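Local coordinates for p800 reaction center core protein (PDB 5V8K), which forms the homodimeric photosynthetic reaction centre of Heliobacterium modesticaldum, holding bacteriochlorophyll g pigments and ligating an iron-sulfur cluster through its cysteines, at residues M273-G278 with H390-P395; G278-A283 with I435-Q440; L152-F157 with N168-G173. All blocks are in the same frame, centred on the assembly; numbering follows the deposited sequence.

Contact 1: M273-G278 with H390-P395; sequences MFWIGG and HFTMVP. With GBF (Bacteriochlorophyll g), chain B.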
# COMPACT_ATOMS: atom_id res chain seq x y z
N MET A 273 -8.82 0.88 -19.80
CA MET A 273 -10.13 1.20 -19.19
C MET A 273 -11.30 0.83 -20.16
O MET A 273 -12.33 0.32 -19.75
CB MET A 273 -10.27 2.68 -18.67
CG MET A 273 -9.45 3.06 -17.45
SD MET A 273 -9.19 4.82 -17.30
CE MET A 273 -10.80 5.44 -16.95
N PHE A 274 -11.15 1.11 -21.43
CA PHE A 274 -12.21 0.77 -22.39
C PHE A 274 -12.26 -0.74 -22.65
O PHE A 274 -13.34 -1.28 -22.91
CB PHE A 274 -12.03 1.52 -23.71
CG PHE A 274 -12.63 2.90 -23.71
CD1 PHE A 274 -13.98 3.06 -23.95
CD2 PHE A 274 -11.86 4.03 -23.47
CE1 PHE A 274 -14.55 4.32 -23.94
CE2 PHE A 274 -12.43 5.28 -23.45
CZ PHE A 274 -13.78 5.43 -23.70
N TRP A 275 -11.12 -1.42 -22.60
CA TRP A 275 -11.10 -2.87 -22.78
C TRP A 275 -11.90 -3.54 -21.67
O TRP A 275 -12.78 -4.36 -21.92
CB TRP A 275 -9.64 -3.35 -22.76
CG TRP A 275 -9.37 -4.81 -22.97
CD1 TRP A 275 -10.01 -5.68 -23.81
CD2 TRP A 275 -8.34 -5.57 -22.32
NE1 TRP A 275 -9.44 -6.94 -23.71
CE2 TRP A 275 -8.40 -6.89 -22.81
CE3 TRP A 275 -7.36 -5.25 -21.37
CZ2 TRP A 275 -7.53 -7.89 -22.36
CZ3 TRP A 275 -6.52 -6.23 -20.93
CH2 TRP A 275 -6.60 -7.54 -21.43
N ILE A 276 -11.61 -3.17 -20.42
CA ILE A 276 -12.22 -3.84 -19.29
C ILE A 276 -13.67 -3.40 -19.15
O ILE A 276 -14.55 -4.23 -18.93
CB ILE A 276 -11.40 -3.58 -18.02
CG1 ILE A 276 -10.04 -4.27 -18.16
CG2 ILE A 276 -12.16 -4.06 -16.78
CD1 ILE A 276 -9.00 -3.86 -17.15
N GLY A 277 -13.94 -2.10 -19.30
CA GLY A 277 -15.32 -1.64 -19.25
C GLY A 277 -16.15 -2.13 -20.42
O GLY A 277 -17.34 -2.40 -20.26
N GLY A 278 -15.55 -2.27 -21.59
CA GLY A 278 -16.28 -2.84 -22.71
C GLY A 278 -16.65 -4.28 -22.47
O GLY A 278 -17.78 -4.71 -22.77
N HIS A 390 -2.65 -11.66 -19.41
CA HIS A 390 -3.39 -12.88 -19.11
C HIS A 390 -3.89 -12.88 -17.68
O HIS A 390 -4.99 -13.39 -17.40
CB HIS A 390 -2.52 -14.10 -19.38
CG HIS A 390 -2.21 -14.29 -20.82
ND1 HIS A 390 -1.37 -13.45 -21.51
CD2 HIS A 390 -2.70 -15.17 -21.72
CE1 HIS A 390 -1.30 -13.84 -22.77
NE2 HIS A 390 -2.09 -14.89 -22.92
N PHE A 391 -3.10 -12.33 -16.77
CA PHE A 391 -3.53 -12.15 -15.39
C PHE A 391 -4.80 -11.30 -15.31
O PHE A 391 -5.80 -11.70 -14.70
CB PHE A 391 -2.35 -11.52 -14.64
CG PHE A 391 -2.56 -11.27 -13.19
CD1 PHE A 391 -2.62 -12.32 -12.29
CD2 PHE A 391 -2.61 -9.99 -12.71
CE1 PHE A 391 -2.79 -12.07 -10.94
CE2 PHE A 391 -2.77 -9.72 -11.38
CZ PHE A 391 -2.88 -10.75 -10.49
N THR A 392 -4.78 -10.11 -15.93
CA THR A 392 -5.96 -9.26 -16.00
C THR A 392 -7.14 -10.00 -16.62
O THR A 392 -8.29 -9.82 -16.22
CB THR A 392 -5.64 -7.98 -16.79
OG1 THR A 392 -4.59 -7.27 -16.14
CG2 THR A 392 -6.84 -7.09 -16.83
N MET A 393 -6.89 -10.84 -17.62
CA MET A 393 -7.98 -11.56 -18.26
C MET A 393 -8.66 -12.58 -17.34
O MET A 393 -9.77 -13.04 -17.67
CB MET A 393 -7.48 -12.31 -19.51
CG MET A 393 -7.25 -11.46 -20.76
SD MET A 393 -7.16 -12.49 -22.25
CE MET A 393 -5.58 -13.30 -21.98
N VAL A 394 -8.04 -12.95 -16.21
CA VAL A 394 -8.67 -13.96 -15.32
C VAL A 394 -9.99 -13.40 -14.79
O VAL A 394 -11.03 -14.03 -15.00
CB VAL A 394 -7.72 -14.40 -14.18
CG1 VAL A 394 -8.45 -15.19 -13.10
CG2 VAL A 394 -6.57 -15.26 -14.75
N PRO A 395 -10.02 -12.23 -14.13
CA PRO A 395 -11.33 -11.66 -13.77
C PRO A 395 -12.21 -11.32 -14.98
O PRO A 395 -13.44 -11.43 -14.88
CB PRO A 395 -11.00 -10.40 -12.95
CG PRO A 395 -9.56 -10.10 -13.20
CD PRO A 395 -8.91 -11.44 -13.60
MG GBF B . -2.64 -15.53 -25.24
CHA GBF B . -0.73 -12.95 -26.66
CHB GBF B . -5.36 -13.68 -25.63
CHC GBF B . -4.35 -18.36 -24.38
CHD GBF B . 0.26 -17.59 -25.83
NA GBF B . -2.96 -13.68 -25.84
C1A GBF B . -2.15 -12.68 -26.21
C2A GBF B . -2.83 -11.45 -26.75
C3A GBF B . -4.15 -11.60 -25.97
C4A GBF B . -4.17 -13.08 -25.82
CMA GBF B . -4.16 -10.88 -24.61
CAA GBF B . -3.09 -11.40 -28.26
CBA GBF B . -2.20 -10.42 -29.02
CGA GBF B . -2.84 -9.04 -29.11
O1A GBF B . -3.19 -8.57 -30.19
O2A GBF B . -2.74 -8.14 -27.96
NB GBF B . -4.61 -15.92 -25.04
C1B GBF B . -5.60 -15.07 -25.22
C2B GBF B . -6.80 -15.75 -25.02
C3B GBF B . -6.47 -17.04 -24.67
C4B GBF B . -5.09 -17.11 -24.66
CMB GBF B . -8.17 -15.14 -25.18
CAB GBF B . -7.36 -18.18 -24.37
CBB GBF B . -8.66 -18.25 -24.54
NC GBF B . -2.15 -17.50 -25.20
C1C GBF B . -2.92 -18.48 -24.73
C2C GBF B . -2.47 -19.86 -24.43
C3C GBF B . -1.16 -19.50 -24.96
C4C GBF B . -0.98 -18.17 -25.33
CMC GBF B . -2.45 -19.99 -22.91
CAC GBF B . -0.05 -20.47 -25.00
CBC GBF B . -0.22 -21.91 -24.56
ND GBF B . -0.76 -15.45 -25.99
C1D GBF B . 0.31 -16.19 -26.20
C2D GBF B . 1.68 -15.61 -26.85
C3D GBF B . 1.06 -14.38 -26.96
C4D GBF B . -0.28 -14.25 -26.50
CMD GBF B . 3.03 -16.12 -27.25
CAD GBF B . 1.54 -13.03 -27.28
OBD GBF B . 2.52 -12.56 -27.97
CBD GBF B . 0.39 -12.08 -27.13
CGD GBF B . 0.77 -10.92 -26.27
O1D GBF B . 0.72 -10.94 -25.06
O2D GBF B . 1.21 -9.70 -26.88
CED GBF B . 1.76 -8.70 -26.02
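Trp275 and Met393 carry one half of this contact between two membrane-spanning helices, Ile276 and Thr392 the other. The indole presents its six-membered ring, with CZ2 3.9 Å from Met393 CG, and the thioether chain runs across it at about a right angle. Beside this pair, Ile276 CD1 meets Thr392 CG2, also at 3.9 Å. The methyl can face Ile276 because the hydroxyl turns back along its own helix, where Thr392 OG1 is hydrogen-bonded to Gly388 O; threonine thus offers an apolar branch without a stranded polar one. These few touches are the close part. The spacing is looser: the axes of segments 273-278 and 390-395 approach to 11.5 Å at a crossing angle of -28°, so the side chains, not the backbones, make the contact. The rest of the indole packs against a bound lipid and a bacteriochlorophyll, leaving no solvent side.

Met393 bends at its last torsion (chi3 -70°), which carries CE 3.4 Å above the imidazole plane of His390, offset toward the rim, and within 3.7 Å of CHB of a different bacteriochlorophyll g, the one held by His390. His390 NE2 binds its magnesium at 2.5 Å, while ND1 is hydrogen-bonded to Ala386 O, which would help fix the ring's rotation. The chemistry is therefore dispersion: no hydrogen bond crosses between the segments, and the polar groups are used within their own helix or at the magnesium.

Contact 2: G278-A283 with I435-Q440; sequences GVFHGA and ISLVDQ. With GBF (Bacteriochlorophyll g), chain C.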
# COMPACT_ATOMS: atom_id res chain seq x y z
N GLY A 278 -15.55 -2.27 -21.59
CA GLY A 278 -16.28 -2.84 -22.71
C GLY A 278 -16.65 -4.28 -22.47
O GLY A 278 -17.78 -4.71 -22.77
N VAL A 279 -15.71 -5.07 -21.96
CA VAL A 279 -15.99 -6.46 -21.64
C VAL A 279 -17.05 -6.56 -20.55
O VAL A 279 -17.93 -7.43 -20.59
CB VAL A 279 -14.69 -7.19 -21.26
CG1 VAL A 279 -14.96 -8.60 -20.71
CG2 VAL A 279 -13.80 -7.29 -22.51
N PHE A 280 -17.01 -5.65 -19.56
CA PHE A 280 -18.06 -5.64 -18.55
C PHE A 280 -19.44 -5.46 -19.19
O PHE A 280 -20.40 -6.15 -18.81
CB PHE A 280 -17.80 -4.54 -17.52
CG PHE A 280 -19.05 -4.12 -16.79
CD1 PHE A 280 -19.53 -4.87 -15.72
CD2 PHE A 280 -19.76 -3.02 -17.20
CE1 PHE A 280 -20.70 -4.50 -15.08
CE2 PHE A 280 -20.92 -2.65 -16.56
CZ PHE A 280 -21.40 -3.39 -15.50
N HIS A 281 -19.58 -4.54 -20.15
CA HIS A 281 -20.87 -4.35 -20.81
C HIS A 281 -21.30 -5.57 -21.62
O HIS A 281 -22.49 -5.88 -21.69
CB HIS A 281 -20.83 -3.12 -21.70
CG HIS A 281 -21.05 -1.86 -20.95
ND1 HIS A 281 -22.22 -1.61 -20.27
CD2 HIS A 281 -20.24 -0.81 -20.71
CE1 HIS A 281 -22.12 -0.45 -19.65
NE2 HIS A 281 -20.93 0.06 -19.91
N GLY A 282 -20.37 -6.21 -22.33
CA GLY A 282 -20.76 -7.37 -23.09
C GLY A 282 -21.22 -8.49 -22.17
O GLY A 282 -22.24 -9.12 -22.41
N ALA A 283 -20.47 -8.70 -21.09
CA ALA A 283 -20.84 -9.69 -20.08
C ALA A 283 -22.18 -9.35 -19.45
O ALA A 283 -22.99 -10.24 -19.18
CB ALA A 283 -19.74 -9.76 -19.00
N ILE A 435 -18.08 -12.39 -5.65
CA ILE A 435 -18.33 -13.32 -6.74
C ILE A 435 -19.19 -12.76 -7.88
O ILE A 435 -19.29 -13.40 -8.95
CB ILE A 435 -18.96 -14.60 -6.15
CG1 ILE A 435 -20.28 -14.30 -5.42
CG2 ILE A 435 -17.99 -15.26 -5.19
CD1 ILE A 435 -21.04 -15.54 -4.95
N SER A 436 -19.77 -11.56 -7.73
CA SER A 436 -20.64 -11.04 -8.77
C SER A 436 -19.84 -10.49 -9.96
O SER A 436 -18.63 -10.28 -9.91
CB SER A 436 -21.54 -9.93 -8.22
OG SER A 436 -20.77 -8.77 -7.98
N LEU A 437 -20.59 -10.24 -11.04
CA LEU A 437 -20.05 -9.70 -12.28
C LEU A 437 -19.34 -8.37 -12.06
O LEU A 437 -18.17 -8.20 -12.47
CB LEU A 437 -21.21 -9.59 -13.30
CG LEU A 437 -21.12 -8.99 -14.72
CD1 LEU A 437 -21.39 -7.58 -14.65
CD2 LEU A 437 -19.77 -9.08 -15.36
N VAL A 438 -19.97 -7.42 -11.35
CA VAL A 438 -19.35 -6.11 -11.20
C VAL A 438 -18.11 -6.20 -10.30
O VAL A 438 -17.13 -5.46 -10.49
CB VAL A 438 -20.37 -5.05 -10.70
CG1 VAL A 438 -20.65 -5.16 -9.19
CG2 VAL A 438 -19.87 -3.69 -11.04
N ASP A 439 -18.09 -7.13 -9.35
CA ASP A 439 -16.94 -7.23 -8.47
C ASP A 439 -15.73 -7.82 -9.20
O ASP A 439 -14.59 -7.48 -8.90
CB ASP A 439 -17.32 -8.02 -7.22
CG ASP A 439 -18.31 -7.26 -6.31
OD1 ASP A 439 -18.42 -6.00 -6.42
OD2 ASP A 439 -18.99 -7.91 -5.48
N GLN A 440 -15.97 -8.63 -10.24
CA GLN A 440 -14.89 -9.08 -11.11
C GLN A 440 -14.44 -7.97 -12.06
O GLN A 440 -13.27 -7.93 -12.46
CB GLN A 440 -15.30 -10.32 -11.89
CG GLN A 440 -15.51 -11.57 -11.04
CD GLN A 440 -14.22 -12.01 -10.35
OE1 GLN A 440 -13.18 -12.19 -11.00
NE2 GLN A 440 -14.27 -12.14 -9.04
MG GBF C . -20.52 2.15 -18.75
CHA GBF C . -22.79 1.48 -16.13
CHB GBF C . -22.95 3.75 -20.33
CHC GBF C . -18.01 3.41 -20.79
CHD GBF C . -18.01 0.85 -16.57
NA GBF C . -22.46 2.43 -18.39
C1A GBF C . -23.26 2.24 -17.33
C2A GBF C . -24.73 2.52 -17.49
C3A GBF C . -24.77 2.93 -18.96
C4A GBF C . -23.30 3.06 -19.23
CMA GBF C . -25.39 1.87 -19.86
CAA GBF C . -25.34 3.58 -16.58
CBA GBF C . -24.57 4.89 -16.64
CGA GBF C . -25.37 6.03 -16.05
O1A GBF C . -26.59 5.94 -15.93
O2A GBF C . -24.81 7.34 -16.25
NB GBF C . -20.51 3.45 -20.32
C1B GBF C . -21.61 3.95 -20.93
C2B GBF C . -21.26 4.61 -22.10
C3B GBF C . -19.86 4.52 -22.20
C4B GBF C . -19.44 3.77 -21.08
CMB GBF C . -22.24 5.32 -23.01
CAB GBF C . -18.97 5.06 -23.28
CBB GBF C . -19.28 5.55 -24.48
NC GBF C . -18.47 2.04 -18.72
C1C GBF C . -17.62 2.66 -19.55
C2C GBF C . -16.15 2.73 -19.35
C3C GBF C . -16.31 2.00 -18.10
C4C GBF C . -17.60 1.58 -17.78
CMC GBF C . -15.52 1.92 -20.47
CAC GBF C . -15.19 1.65 -17.20
CBC GBF C . -13.75 2.02 -17.46
ND GBF C . -20.31 1.43 -16.88
C1D GBF C . -19.41 0.84 -16.12
C2D GBF C . -19.73 0.14 -14.71
C3D GBF C . -21.06 0.47 -14.91
C4D GBF C . -21.42 1.19 -16.09
CMD GBF C . -18.92 -0.61 -13.70
CAD GBF C . -22.27 0.47 -14.06
OBD GBF C . -22.64 -0.22 -13.07
CBD GBF C . -23.40 1.08 -14.84
CGD GBF C . -24.40 0.04 -15.14
O1D GBF C . -25.46 -0.08 -14.56
O2D GBF C . -24.10 -0.84 -16.22
CED GBF C . -24.79 -2.07 -16.24
C1 GBF C . -25.07 8.40 -15.33
C2 GBF C . -24.29 9.62 -15.77
C3 GBF C . -24.85 10.60 -16.50
C4 GBF C . -26.31 10.53 -16.90
C5 GBF C . -23.96 11.77 -16.89
C6 GBF C . -24.74 13.06 -17.00
C7 GBF C . -23.80 14.25 -17.00
C8 GBF C . -23.98 15.34 -16.23
C9 GBF C . -25.17 15.47 -15.32
C10 GBF C . -23.02 16.51 -16.28
C11 GBF C . -21.57 16.08 -16.16
C12 GBF C . -20.68 17.01 -16.96
C13 GBF C . -19.36 16.88 -16.89
C14 GBF C . -18.80 15.80 -16.01
C15 GBF C . -18.43 17.78 -17.67
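With CG anti to the backbone N in both Phe280 (chi1 158°) and Leu437 (chi1 176°), the phenyl and isobutyl groups cross at about a right angle. The two methyls of Leu437 divide between neighbours about one turn apart on helix 258-291: CD1 lies against the CE1 side of the ring, though too closely modelled to trust, and CD2 sits 3.7 Å from Ala283 CB. Alanine suits this spot, its single methyl letting the leucine come close. Val438 CG2 adds a lighter touch, 4.2 Å from Phe280 CE1.

The rest of the phenyl belongs to the pigment. Phe280 CE2 is 3.5 Å from C3D of the bacteriochlorophyll, whose methyl CMD stands over one ring face and ester oxygen O2D at the ring edge, in plane. Phe280 CD2 rests 4.0 Å above the centre of the imidazole of His281, which binds the magnesium through NE2 at 2.4 Å and is hydrogen-bonded through ND1 to Glu201. With an alanine in place of Phe280, a gap is likely to open between Leu437 and the macrocycle, and the imidazole would lose the ring over one face.

Ser436 N-caps helix 437-447, its OG accepting a weak bond from Asp439 N and also hydrogen-bonded to Phe422 O. That helix start packs against both helix 258-291 and helix 376-401, whose Met399 touches Leu437, while Asp439 O is hydrogen-bonded to Tyr542 of the second subunit.

Contact 3: L152-F157 with N168-G173; sequences LSFDMF and NHVAFG. With GBF (Bacteriochlorophyll g), chain P.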
# COMPACT_ATOMS: atom_id res chain seq x y z
N LEU A 152 -1.06 16.85 -52.98
CA LEU A 152 -1.87 15.64 -52.95
C LEU A 152 -1.24 14.62 -53.88
O LEU A 152 -1.06 14.89 -55.06
CB LEU A 152 -3.32 15.93 -53.38
CG LEU A 152 -4.35 14.82 -53.21
CD1 LEU A 152 -4.50 14.39 -51.76
CD2 LEU A 152 -5.68 15.28 -53.78
N SER A 153 -0.91 13.44 -53.35
CA SER A 153 -0.35 12.37 -54.16
C SER A 153 -0.93 11.04 -53.69
O SER A 153 -1.23 10.86 -52.51
CB SER A 153 1.18 12.33 -54.07
OG SER A 153 1.69 11.12 -54.59
N PHE A 154 -1.09 10.12 -54.63
CA PHE A 154 -1.61 8.79 -54.32
C PHE A 154 -0.59 7.70 -54.57
O PHE A 154 -0.95 6.56 -54.83
CB PHE A 154 -2.90 8.52 -55.09
CG PHE A 154 -4.02 9.44 -54.73
CD1 PHE A 154 -4.83 9.19 -53.63
CD2 PHE A 154 -4.25 10.59 -55.46
CE1 PHE A 154 -5.84 10.05 -53.28
CE2 PHE A 154 -5.26 11.46 -55.12
CZ PHE A 154 -6.06 11.19 -54.03
N ASP A 155 0.70 8.03 -54.46
CA ASP A 155 1.76 7.03 -54.60
C ASP A 155 1.95 6.32 -53.26
O ASP A 155 2.86 6.62 -52.48
CB ASP A 155 3.06 7.68 -55.08
CG ASP A 155 4.14 6.66 -55.38
OD1 ASP A 155 3.83 5.44 -55.47
OD2 ASP A 155 5.31 7.09 -55.54
N MET A 156 1.07 5.35 -53.01
CA MET A 156 1.02 4.70 -51.71
C MET A 156 2.34 4.03 -51.34
O MET A 156 2.72 4.00 -50.16
CB MET A 156 -0.11 3.68 -51.70
CG MET A 156 -0.38 3.08 -50.34
SD MET A 156 -1.49 1.68 -50.41
CE MET A 156 -2.83 2.30 -51.41
N PHE A 157 3.06 3.49 -52.31
CA PHE A 157 4.26 2.70 -52.04
C PHE A 157 5.55 3.48 -52.24
O PHE A 157 6.62 2.94 -51.95
CB PHE A 157 4.25 1.44 -52.90
CG PHE A 157 3.02 0.60 -52.72
CD1 PHE A 157 2.53 0.32 -51.45
CD2 PHE A 157 2.33 0.12 -53.81
CE1 PHE A 157 1.39 -0.44 -51.28
CE2 PHE A 157 1.20 -0.64 -53.65
CZ PHE A 157 0.73 -0.92 -52.39
N ASN A 168 -3.49 9.73 -48.38
CA ASN A 168 -3.97 8.68 -47.48
C ASN A 168 -5.32 9.06 -46.89
O ASN A 168 -6.22 8.22 -46.77
CB ASN A 168 -2.96 8.43 -46.37
CG ASN A 168 -3.52 7.55 -45.27
OD1 ASN A 168 -3.66 6.35 -45.44
ND2 ASN A 168 -3.85 8.16 -44.14
N HIS A 169 -5.51 10.34 -46.54
CA HIS A 169 -6.78 10.76 -45.96
C HIS A 169 -7.89 10.74 -46.99
O HIS A 169 -8.98 10.20 -46.73
CB HIS A 169 -6.64 12.15 -45.35
CG HIS A 169 -5.81 12.16 -44.11
ND1 HIS A 169 -4.44 12.05 -44.14
CD2 HIS A 169 -6.16 12.19 -42.81
CE1 HIS A 169 -3.97 12.06 -42.91
NE2 HIS A 169 -4.99 12.14 -42.09
N VAL A 170 -7.63 11.30 -48.17
CA VAL A 170 -8.62 11.30 -49.24
C VAL A 170 -9.00 9.88 -49.60
O VAL A 170 -10.17 9.58 -49.88
CB VAL A 170 -8.07 12.07 -50.45
CG1 VAL A 170 -9.08 12.11 -51.59
CG2 VAL A 170 -7.68 13.48 -50.05
N ALA A 171 -8.03 8.96 -49.58
CA ALA A 171 -8.34 7.58 -49.93
C ALA A 171 -9.26 6.97 -48.88
O ALA A 171 -10.23 6.30 -49.22
CB ALA A 171 -7.05 6.76 -50.07
N PHE A 172 -9.00 7.26 -47.61
CA PHE A 172 -9.91 6.80 -46.57
C PHE A 172 -11.29 7.39 -46.76
O PHE A 172 -12.29 6.73 -46.49
CB PHE A 172 -9.36 7.14 -45.17
CG PHE A 172 -8.60 6.00 -44.53
CD1 PHE A 172 -9.28 4.97 -43.88
CD2 PHE A 172 -7.21 5.97 -44.58
CE1 PHE A 172 -8.59 3.93 -43.30
CE2 PHE A 172 -6.52 4.94 -44.00
CZ PHE A 172 -7.21 3.91 -43.36
N GLY A 173 -11.37 8.62 -47.25
CA GLY A 173 -12.67 9.19 -47.57
C GLY A 173 -13.39 8.36 -48.62
O GLY A 173 -14.55 7.98 -48.44
MG GBF P . -2.41 4.54 -46.34
CHA GBF P . 0.13 4.19 -43.97
CHB GBF P . -0.48 6.48 -48.14
CHC GBF P . -4.80 4.06 -48.83
CHD GBF P . -4.30 2.26 -44.32
NA GBF P . -0.58 5.21 -46.11
C1A GBF P . 0.35 5.10 -45.15
C2A GBF P . 1.73 5.24 -45.71
C3A GBF P . 1.42 6.41 -46.65
C4A GBF P . 0.02 6.02 -46.98
CMA GBF P . 1.44 7.84 -46.09
CAA GBF P . 2.08 3.98 -46.49
CBA GBF P . 3.56 3.79 -46.74
CGA GBF P . 3.72 2.46 -47.44
O1A GBF P . 2.74 1.92 -47.93
O2A GBF P . 5.04 1.90 -47.68
NB GBF P . -2.58 5.18 -48.26
C1B GBF P . -1.73 6.04 -48.83
C2B GBF P . -2.21 6.32 -50.11
C3B GBF P . -3.41 5.62 -50.26
C4B GBF P . -3.61 4.93 -49.07
CMB GBF P . -1.53 7.26 -51.09
CAB GBF P . -4.33 5.57 -51.43
CBB GBF P . -4.12 6.05 -52.64
NC GBF P . -4.13 3.42 -46.50
C1C GBF P . -4.97 3.35 -47.55
C2C GBF P . -6.24 2.59 -47.60
C3C GBF P . -5.93 2.11 -46.24
C4C GBF P . -4.78 2.61 -45.66
CMC GBF P . -7.41 3.55 -47.66
CAC GBF P . -6.82 1.18 -45.49
CBC GBF P . -8.10 0.61 -46.07
ND GBF P . -2.26 3.48 -44.64
C1D GBF P . -2.96 2.67 -43.89
C2D GBF P . -2.37 2.04 -42.52
C3D GBF P . -1.19 2.75 -42.73
C4D GBF P . -1.10 3.56 -43.90
CMD GBF P . -2.89 1.12 -41.48
CAD GBF P . 0.16 2.76 -42.11
OBD GBF P . 0.60 2.46 -40.96
CBD GBF P . 1.03 3.67 -42.91
CGD GBF P . 1.55 4.84 -42.12
O1D GBF P . 0.86 5.79 -41.84
O2D GBF P . 2.92 4.92 -41.69
CED GBF P . 3.24 5.95 -40.75
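Asp155 N donates to Ser153 OG over 3.2 Å in a nearly straight bond (161°), closing a tight turn around Phe154, whose ring reaches Val170. The ring comes edge-on: Val170 CG1 lies near its plane, 4.0 Å from Phe154 CZ. Val170 sets CG1 anti to the backbone N (chi1 -179°) and CG2 beside it, so the methyls diverge; CG2 meets Leu152 CD1 at 3.7 Å, and a beta-branched residue thus serves two partners, each crossing it at about a right angle.

The serine bond makes an ST turn, and Asp155 is the centre of an inverse gamma turn; together they shape the loop that folds back against helix 162-186, trapping a bacteriochlorophyll between them. Phe154 CD1 is 3.4 Å from the vinyl carbon CBB, and Ala171 CB is 3.3 Å from CAB of the same vinyl, which suits a small side chain. Met156, flexible and unbranched, runs under pyrrole B, its CG 3.6 Å from C1B, while Asn168 comes from the opposite face. Phe172 lies further along, methyl CMC over one ring face. Leu152 and Phe154 remain exposed, and His169 turns away to ligate the magnesium of a different bacteriochlorophyll.

How the contacts relate
Contacts 1 and 2 are buried, share Gly278 and draw on successive turns of helix 258-291, which meets helix 376-401 in one and the start of helix 437-447 in the other. They also touch directly, Pro395 CA packing 3.4 Å from Gln440 OE1, and their segments alternate along the chain. Contact 3 stands apart, its centre about 36 Å from that of contact 1 and 41 Å from that of contact 2; it is local and partly exposed, folding a loop onto the helix that follows it. All three are apolar across the interface and adjoin a bacteriochlorophyll, but histidine ligates the magnesium in the two core contacts and an asparagine, as modelled, in the peripheral one.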